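Local coordinates for DNA-damage inducible protein DDI1-like protein (Leishmania major, PDB 5YQ8) that is a retropepsin-like aspartic protease of the DDI1 family, of which this chain is the protease-like domain, at residues C110-D114 with N115-P119. Sequence-based numbering, arbitrary orientation.
Sequences CLTID and NINVP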
loop_
_atom_site.group_PDB
_atom_site.type_symbol
_atom_site.label_atom_id
_atom_site.label_comp_id
_atom_site.label_asym_id
_atom_site.label_seq_id
_atom_site.Cartn_x
_atom_site.Cartn_y
_atom_site.Cartn_z
ATOM N N CYS A 110 -10.353 9.835 -1.491
ATOM C CA CYS A 110 -10.579 10.138 -0.061
ATOM C C CYS A 110 -10.409 8.902 0.787
ATOM O O CYS A 110 -10.523 7.755 0.304
ATOM C CB CYS A 110 -11.971 10.667 0.173
ATOM S SG CYS A 110 -13.330 9.465 0.046
ATOM N N LEU A 111 -10.155 9.147 2.058
ATOM C CA LEU A 111 -10.002 8.115 3.059
ATOM C C LEU A 111 -11.176 8.173 3.958
ATOM O O LEU A 111 -11.367 9.189 4.647
ATOM C CB LEU A 111 -8.763 8.320 3.876
ATOM C CG LEU A 111 -8.424 7.239 4.917
ATOM C CD1 LEU A 111 -8.059 5.905 4.269
ATOM C CD2 LEU A 111 -7.266 7.727 5.803
ATOM N N THR A 112 -11.969 7.114 3.906
ATOM C CA THR A 112 -13.220 7.095 4.616
ATOM C C THR A 112 -13.095 6.285 5.914
ATOM O O THR A 112 -12.679 5.165 5.927
ATOM C CB THR A 112 -14.337 6.466 3.764
ATOM O OG1 THR A 112 -14.358 7.050 2.471
ATOM C CG2 THR A 112 -15.613 6.610 4.395
ATOM N N ILE A 113 -13.407 6.932 7.015
ATOM C CA ILE A 113 -13.475 6.317 8.354
ATOM C C ILE A 113 -14.774 6.833 8.989
ATOM O O ILE A 113 -14.977 8.002 9.045
ATOM C CB ILE A 113 -12.297 6.749 9.254
ATOM C CG1 ILE A 113 -10.961 6.791 8.473
ATOM C CG2 ILE A 113 -12.241 5.837 10.470
ATOM C CD1 ILE A 113 -9.810 7.302 9.289
ATOM N N ASP A 114 -15.633 5.943 9.456
ATOM C CA ASP A 114 -16.973 6.274 9.961
ATOM C C ASP A 114 -17.732 6.952 8.835
ATOM O O ASP A 114 -17.677 6.491 7.736
ATOM C CB ASP A 114 -16.912 7.018 11.327
ATOM C CG ASP A 114 -18.036 6.581 12.304
ATOM O OD1 ASP A 114 -18.844 5.687 11.940
ATOM O OD2 ASP A 114 -18.138 7.157 13.392
ATOM N N ASN A 115 -18.406 8.048 9.107
ATOM C CA ASN A 115 -19.158 8.834 8.101
ATOM C C ASN A 115 -18.320 10.028 7.478
ATOM O O ASN A 115 -18.895 11.028 7.090
ATOM C CB ASN A 115 -20.431 9.485 8.720
ATOM C CG ASN A 115 -21.257 8.540 9.573
ATOM O OD1 ASN A 115 -21.413 7.360 9.260
ATOM N ND2 ASN A 115 -21.777 9.048 10.681
ATOM N N ILE A 116 -16.995 9.948 7.480
ATOM C CA ILE A 116 -16.168 11.109 7.187
ATOM C C ILE A 116 -15.089 10.666 6.199
ATOM O O ILE A 116 -14.367 9.693 6.433
ATOM C CB ILE A 116 -15.497 11.699 8.476
ATOM C CG1 ILE A 116 -16.499 11.850 9.624
ATOM C CG2 ILE A 116 -14.864 13.021 8.152
ATOM C CD1 ILE A 116 -17.720 12.746 9.325
ATOM N N ASN A 117 -14.913 11.464 5.153
ATOM C CA ASN A 117 -13.944 11.258 4.111
ATOM C C ASN A 117 -12.876 12.342 4.139
ATOM O O ASN A 117 -13.166 13.483 3.926
ATOM C CB ASN A 117 -14.661 11.301 2.762
ATOM C CG ASN A 117 -15.845 10.319 2.701
ATOM O OD1 ASN A 117 -15.713 9.164 2.309
ATOM N ND2 ASN A 117 -17.034 10.805 3.111
ATOM N N VAL A 118 -11.625 11.960 4.395
ATOM C CA VAL A 118 -10.481 12.851 4.288
ATOM C C VAL A 118 -9.957 12.697 2.860
ATOM O O VAL A 118 -9.518 11.630 2.492
ATOM C CB VAL A 118 -9.336 12.433 5.235
ATOM C CG1 VAL A 118 -8.257 13.482 5.349
ATOM C CG2 VAL A 118 -9.868 12.265 6.600
ATOM N N PRO A 119 -9.880 13.791 2.092
ATOM C CA PRO A 119 -9.327 13.714 0.754
ATOM C C PRO A 119 -7.799 13.620 0.838
ATOM O O PRO A 119 -7.181 14.182 1.740
ATOM C CB PRO A 119 -9.765 15.015 0.093
ATOM C CG PRO A 119 -10.209 15.924 1.176
ATOM C CD PRO A 119 -10.096 15.179 2.492
#
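Thr112 and Asn117 run alongside each other in the same direction from a non-hydrogen-bonded pair of a two-residue beta hairpin, and the threonine hydroxyl OG1 donates to the amide oxygen OD1 of Asn117 at 2.5 Å. The hydroxyl approaches 24° off the plane of the amide carbonyl. Chi1 of Asn117 (-54°) carries the amide alongside Thr112, and chi2 (-90°) turns OD1 toward strand 110-113, where Cys110 SG also comes within 3.3 Å of it. On the other face Leu111 and Val118 meet loosely, CB to CB at 4.4 Å, next to the pair Ile113 and Ile116.

Two pairs of backbone bonds set this register. Leu111 N reaches Val118 O at 2.6 Å, returned by Val118 N to Leu111 O, and Ile113 N donates to Ile116 O at 3.0 Å. The return bond from Ile116 N to Ile113 O is the longest (3.2 Å) and most bent of the four, its donor above the carbonyl plane. It closes a type II' turn, a classic connection for such hairpins, with Asp114, at positive phi, and Asn115 at its corners.

Strand 110-113 is the middle of a three-stranded antiparallel sheet, between strand 103-105 and strand 116-119. Leu111 and Val118 both pack on Val8 of strand 7-12, while Leu111 and Ile113 rest on Leu71 of strand 62-71.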